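Local coordinates for protein uncharacterized HTH-type transcriptional regulator HI_0893 (Haemophilus influenzae, PDB 3QKX) that probably binds DNA at cis-regulatory sequences and controls transcription as a TetR-family regulator, at residues 9-14 with 60-65; 17-22 with 35-40. All coordinates share one frame; numbering follows the deposited sequence.

Contact 1 of 2, residues 9-14 with 60-65; sequences LAEQIF and AHRVFS
Glu11 OE2 accepts from two nitrogens of Arg62: a short bond from NH2, 2.7 Å from OE2 with an N-H...O angle of 169°, and a weak, more bent one from NE. The other oxygen, Glu11 OE1, takes the main bond of Arg62 NE at 3.2 Å, nearly as straight as that of NH2. The salt bridge is therefore side-on and bidentate, with NE and NH2 each facing one carboxylate oxygen. Both oxygens are met on their syn sides, and the carboxylate and guanidinium planes lie only 18° apart, so the paired bonds hold the two flat groups against rotation. The Arg62 chain leaves with CG anti to its backbone N and kinks at chi2; the Arg62 and Glu11 side chains cross at about a right angle, and the bend turns the guanidinium nearly into the carboxylate plane.

Phe14 packs against the same arginine, its CB over one guanidinium face and displaced toward the rim, with Phe14 CB 3.4 Å from Arg62 NE. The aliphatic part of the arginine passes the ring in the opposite sense: Arg62 CG comes 3.8 Å from Phe14 CD2, while Arg62 CB lies over one ring face. Ring and guanidinium planes are 42° apart, so this is no stack, and the methylene and alkyl contacts carry the packing. Phe14 itself is buried and continues onto Gln58 and Phe59 of helix 52-72.

The remaining terminal nitrogen, Arg62 NH1, makes a salt bridge to Asp18, so the guanidinium is shared by two acids of helix 6-23. Both carboxylates would be expected to favour their ionised forms beside it. The contact thus joins the first helix of the TetR-type N-terminal domain to helix 52-72, the long helix that leads from this domain toward the C-terminal one.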
loop_
_atom_site.group_PDB
_atom_site.type_symbol
_atom_site.label_atom_id
_atom_site.label_comp_id
_atom_site.label_asym_id
_atom_site.label_seq_id
_atom_site.Cartn_x
_atom_site.Cartn_y
_atom_site.Cartn_z
ATOM N N LEU A 9 -22.099 -11.463 18.283
ATOM C CA LEU A 9 -21.620 -12.772 17.850
ATOM C C LEU A 9 -20.997 -12.744 16.454
ATOM O O LEU A 9 -20.068 -13.489 16.199
ATOM C CB LEU A 9 -22.749 -13.799 17.866
ATOM C CG LEU A 9 -22.364 -15.235 17.522
ATOM C CD1 LEU A 9 -21.319 -15.749 18.496
ATOM C CD2 LEU A 9 -23.579 -16.099 17.521
ATOM N N ALA A 10 -21.550 -11.936 15.548
ATOM C CA ALA A 10 -20.942 -11.725 14.240
ATOM C C ALA A 10 -19.569 -11.104 14.392
ATOM O O ALA A 10 -18.624 -11.508 13.714
ATOM C CB ALA A 10 -21.838 -10.830 13.352
ATOM N N GLU A 11 -19.458 -10.129 15.288
ATOM C CA GLU A 11 -18.190 -9.413 15.489
ATOM C C GLU A 11 -17.065 -10.273 16.185
ATOM O O GLU A 11 -15.929 -10.130 15.979
ATOM C CB GLU A 11 -18.428 -8.101 16.266
ATOM C CG GLU A 11 -17.159 -7.208 16.477
ATOM C CD GLU A 11 -16.419 -6.881 15.186
ATOM O OE1 GLU A 11 -17.085 -6.610 14.157
ATOM O OE2 GLU A 11 -15.170 -6.874 15.203
ATOM N N GLN A 12 -17.621 -11.168 17.080
ATOM C CA GLN A 12 -16.789 -12.216 17.666
ATOM C C GLN A 12 -16.114 -13.028 16.561
ATOM O O GLN A 12 -14.918 -13.239 16.594
ATOM C CB GLN A 12 -17.644 -13.120 18.569
ATOM C CG GLN A 12 -16.859 -14.016 19.524
ATOM C CD GLN A 12 -17.777 -14.820 20.439
ATOM O OE1 GLN A 12 -18.781 -14.309 20.919
ATOM N NE2 GLN A 12 -17.429 -16.087 20.680
ATOM N N ILE A 13 -16.886 -13.422 15.557
ATOM C CA ILE A 13 -16.363 -14.185 14.426
ATOM C C ILE A 13 -15.476 -13.315 13.520
ATOM O O ILE A 13 -14.418 -13.769 13.069
ATOM C CB ILE A 13 -17.504 -14.856 13.615
ATOM C CG1 ILE A 13 -18.184 -15.957 14.461
ATOM C CG2 ILE A 13 -16.981 -15.471 12.335
ATOM C CD1 ILE A 13 -19.633 -16.308 14.031
ATOM N N PHE A 14 -15.878 -12.067 13.281
ATOM C CA PHE A 14 -15.098 -11.193 12.403
ATOM C C PHE A 14 -13.720 -10.887 13.005
ATOM O O PHE A 14 -12.713 -10.963 12.317
ATOM C CB PHE A 14 -15.843 -9.882 12.096
ATOM C CG PHE A 14 -17.088 -10.042 11.241
ATOM C CD1 PHE A 14 -17.122 -10.903 10.145
ATOM C CD2 PHE A 14 -18.206 -9.266 11.505
ATOM C CE1 PHE A 14 -18.264 -11.021 9.377
ATOM C CE2 PHE A 14 -19.359 -9.374 10.729
ATOM C CZ PHE A 14 -19.387 -10.243 9.663
ATOM N N ALA A 60 -15.815 -8.019 4.664
ATOM C CA ALA A 60 -15.447 -6.851 3.852
ATOM C C ALA A 60 -16.254 -5.631 4.256
ATOM O O ALA A 60 -15.681 -4.592 4.566
ATOM C CB ALA A 60 -15.651 -7.137 2.370
ATOM N N HIS A 61 -17.578 -5.778 4.288
ATOM C CA HIS A 61 -18.484 -4.680 4.668
ATOM C C HIS A 61 -18.188 -4.149 6.057
ATOM O O HIS A 61 -18.228 -2.946 6.290
ATOM C CB HIS A 61 -19.954 -5.123 4.597
ATOM C CG HIS A 61 -20.542 -5.028 3.228
ATOM N ND1 HIS A 61 -20.836 -3.821 2.632
ATOM C CD2 HIS A 61 -20.896 -5.986 2.338
ATOM C CE1 HIS A 61 -21.347 -4.037 1.431
ATOM N NE2 HIS A 61 -21.399 -5.343 1.230
ATOM N N ARG A 62 -17.898 -5.064 6.971
ATOM C CA ARG A 62 -17.529 -4.724 8.339
ATOM C C ARG A 62 -16.211 -3.986 8.361
ATOM O O ARG A 62 -16.037 -3.078 9.165
ATOM C CB ARG A 62 -17.491 -6.001 9.207
ATOM C CG ARG A 62 -16.842 -5.882 10.588
ATOM C CD ARG A 62 -15.426 -6.391 10.565
ATOM N NE ARG A 62 -14.878 -6.610 11.897
ATOM C CZ ARG A 62 -13.619 -6.961 12.133
ATOM N NH1 ARG A 62 -12.746 -7.106 11.133
ATOM N NH2 ARG A 62 -13.214 -7.155 13.381
ATOM N N VAL A 63 -15.292 -4.363 7.471
ATOM C CA VAL A 63 -13.999 -3.679 7.358
ATOM C C VAL A 63 -14.138 -2.261 6.799
ATOM O O VAL A 63 -13.544 -1.325 7.341
ATOM C CB VAL A 63 -12.982 -4.506 6.536
ATOM C CG1 VAL A 63 -11.756 -3.685 6.222
ATOM C CG2 VAL A 63 -12.601 -5.787 7.320
ATOM N N PHE A 64 -14.932 -2.091 5.745
ATOM C CA PHE A 64 -15.253 -0.741 5.263
ATOM C C PHE A 64 -15.837 0.139 6.393
ATOM O O PHE A 64 -15.405 1.282 6.555
ATOM C CB PHE A 64 -16.192 -0.762 4.032
ATOM C CG PHE A 64 -15.466 -0.665 2.696
ATOM N N SER A 65 -16.759 -0.420 7.196
ATOM C CA SER A 65 -17.396 0.312 8.314
ATOM C C SER A 65 -16.405 0.836 9.353
ATOM O O SER A 65 -16.543 1.971 9.821
ATOM C CB SER A 65 -18.436 -0.570 9.046
ATOM O OG SER A 65 -19.587 -0.778 8.253
#

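Contact 2 of 2, residues 17-22 with 35-40; sequences TDRLMA and AKEANV
Arg19 and Glu37 meet across the helix pair, and the arginine can be followed outward from its backbone. Its CB lies 4.0 Å from Glu37 OE2. CG is placed anti to the carbonyl carbon, and CD lies 3.5 Å from Glu37 OE2. A bend at chi3, -128°, turns the head group so that NE and CZ skirt the same oxygen at longer range. Arg19 NH1 closes the approach with a salt bridge, 3.0 Å from Glu37 OE2, the N-H...O angle being 157°.

The two helices joined here are 6-23, the first of the domain, and 31-38, the first helix of the predicted helix-turn-helix of this TetR-type domain. Helix 31-38 ends just past the glutamate in a Schellman motif: Asn39 has positive phi, Val40 N bonds to Ala35 O and Asn39 N to Lys36 O, and the chain turns toward helix 42-48.

Glu37 OE2 is used on its anti side, and the oxygen lies close to the guanidinium plane. With carboxylate and guanidinium planes 58° apart, one salt-bridge bond, from NH1 to one carboxylate oxygen, probably fixes their rotation less than a two-bond pair would. Arg23 NH2 adds a long, weak ion pair to Glu37 OE2, while the glutamate side chain also touches Ala16 of helix 6-23.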
loop_
_atom_site.group_PDB
_atom_site.type_symbol
_atom_site.label_atom_id
_atom_site.label_comp_id
_atom_site.label_asym_id
_atom_site.label_seq_id
_atom_site.Cartn_x
_atom_site.Cartn_y
_atom_site.Cartn_z
ATOM N N THR A 17 -11.656 -13.720 12.380
ATOM C CA THR A 17 -11.270 -13.767 10.973
ATOM C C THR A 17 -9.984 -12.973 10.740
ATOM O O THR A 17 -9.060 -13.459 10.095
ATOM C CB THR A 17 -12.381 -13.228 10.043
ATOM O OG1 THR A 17 -13.478 -14.139 10.016
ATOM C CG2 THR A 17 -11.845 -13.030 8.607
ATOM N N ASP A 18 -9.939 -11.762 11.283
ATOM C CA ASP A 18 -8.730 -10.953 11.278
ATOM C C ASP A 18 -7.506 -11.729 11.758
ATOM O O ASP A 18 -6.501 -11.806 11.047
ATOM C CB ASP A 18 -8.911 -9.724 12.166
ATOM C CG ASP A 18 -9.363 -8.515 11.404
ATOM O OD1 ASP A 18 -8.785 -8.203 10.338
ATOM O OD2 ASP A 18 -10.256 -7.824 11.919
ATOM N N ARG A 19 -7.615 -12.331 12.940
ATOM C CA ARG A 19 -6.483 -13.036 13.560
ATOM C C ARG A 19 -5.965 -14.184 12.711
ATOM O O ARG A 19 -4.775 -14.273 12.463
ATOM C CB ARG A 19 -6.863 -13.566 14.946
ATOM C CG ARG A 19 -7.069 -12.476 15.984
ATOM C CD ARG A 19 -7.266 -13.064 17.385
ATOM N NE ARG A 19 -8.484 -12.513 17.973
ATOM C CZ ARG A 19 -9.651 -13.152 18.159
ATOM N NH1 ARG A 19 -9.806 -14.465 17.915
ATOM N NH2 ARG A 19 -10.673 -12.465 18.658
ATOM N N LEU A 20 -6.866 -15.050 12.263
ATOM C CA LEU A 20 -6.485 -16.211 11.446
ATOM C C LEU A 20 -5.921 -15.732 10.090
ATOM O O LEU A 20 -4.998 -16.349 9.534
ATOM C CB LEU A 20 -7.671 -17.188 11.276
ATOM C CG LEU A 20 -7.369 -18.688 11.138
HETATM N N MSE A 21 -6.403 -14.588 9.610
HETATM C CA MSE A 21 -5.850 -13.985 8.393
HETATM C C MSE A 21 -4.441 -13.398 8.604
HETATM O O MSE A 21 -3.615 -13.449 7.703
HETATM C CB MSE A 21 -6.796 -12.905 7.861
HETATM C CG MSE A 21 -6.615 -12.605 6.401
HETATM SE SE MSE A 21 -7.670 -11.105 5.865
HETATM C CE MSE A 21 -9.426 -11.810 6.181
ATOM N N ALA A 22 -4.192 -12.817 9.776
ATOM C CA ALA A 22 -2.905 -12.220 10.089
ATOM C C ALA A 22 -1.825 -13.283 10.382
ATOM O O ALA A 22 -0.663 -13.116 9.986
ATOM C CB ALA A 22 -3.048 -11.259 11.257
ATOM N N ALA A 35 -14.218 -21.033 13.496
ATOM C CA ALA A 35 -15.075 -21.321 14.656
ATOM C C ALA A 35 -14.224 -21.578 15.899
ATOM O O ALA A 35 -14.527 -21.048 16.973
ATOM C CB ALA A 35 -15.960 -22.500 14.375
ATOM N N LYS A 36 -13.165 -22.384 15.749
ATOM C CA LYS A 36 -12.264 -22.693 16.871
ATOM C C LYS A 36 -11.638 -21.408 17.391
ATOM O O LYS A 36 -11.624 -21.157 18.595
ATOM C CB LYS A 36 -11.163 -23.695 16.460
ATOM N N GLU A 37 -11.174 -20.575 16.459
ATOM C CA GLU A 37 -10.582 -19.281 16.789
ATOM C C GLU A 37 -11.578 -18.350 17.467
ATOM O O GLU A 37 -11.206 -17.619 18.374
ATOM C CB GLU A 37 -10.001 -18.614 15.519
ATOM C CG GLU A 37 -9.177 -17.336 15.751
ATOM C CD GLU A 37 -8.005 -17.519 16.733
ATOM O OE1 GLU A 37 -7.385 -18.603 16.738
ATOM O OE2 GLU A 37 -7.720 -16.575 17.503
ATOM N N ALA A 38 -12.842 -18.402 17.046
ATOM C CA ALA A 38 -13.875 -17.525 17.619
ATOM C C ALA A 38 -14.501 -18.059 18.910
ATOM O O ALA A 38 -15.220 -17.320 19.571
ATOM C CB ALA A 38 -14.968 -17.236 16.578
ATOM N N ASN A 39 -14.233 -19.326 19.265
ATOM C CA ASN A 39 -14.868 -19.981 20.415
ATOM C C ASN A 39 -16.399 -20.108 20.203
ATOM O O ASN A 39 -17.194 -19.846 21.103
ATOM C CB ASN A 39 -14.509 -19.239 21.725
ATOM C CG ASN A 39 -14.428 -20.168 22.949
ATOM O OD1 ASN A 39 -15.002 -21.270 22.978
ATOM N ND2 ASN A 39 -13.702 -19.715 23.970
ATOM N N VAL A 40 -16.781 -20.500 18.988
ATOM C CA VAL A 40 -18.151 -20.803 18.650
ATOM C C VAL A 40 -18.236 -22.212 18.074
ATOM O O VAL A 40 -17.294 -22.687 17.458
ATOM C CB VAL A 40 -18.744 -19.794 17.635
ATOM C CG1 VAL A 40 -18.731 -18.416 18.207
ATOM C CG2 VAL A 40 -18.005 -19.841 16.356
#

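Contact 1 and contact 2 lie about 12 Å apart, centre to centre, and both draw on helix 6-23, which meets helix 52-72 through residues 9-14 and helix 31-38 through residues 17-22. In chain order the segments run 9-14, 17-22, 35-40, 60-65, so contact 2 falls entirely between the two halves of contact 1. Direct links join them: Gln12 NE2 probably hydrogen-bonds to Ala38 O, Leu9 packs on Val40, and the second acid of Arg62 lies in 17-22. All four segments belong to the TetR-type domain, where helix 6-23 connects the predicted DNA-binding motif with helix 52-72.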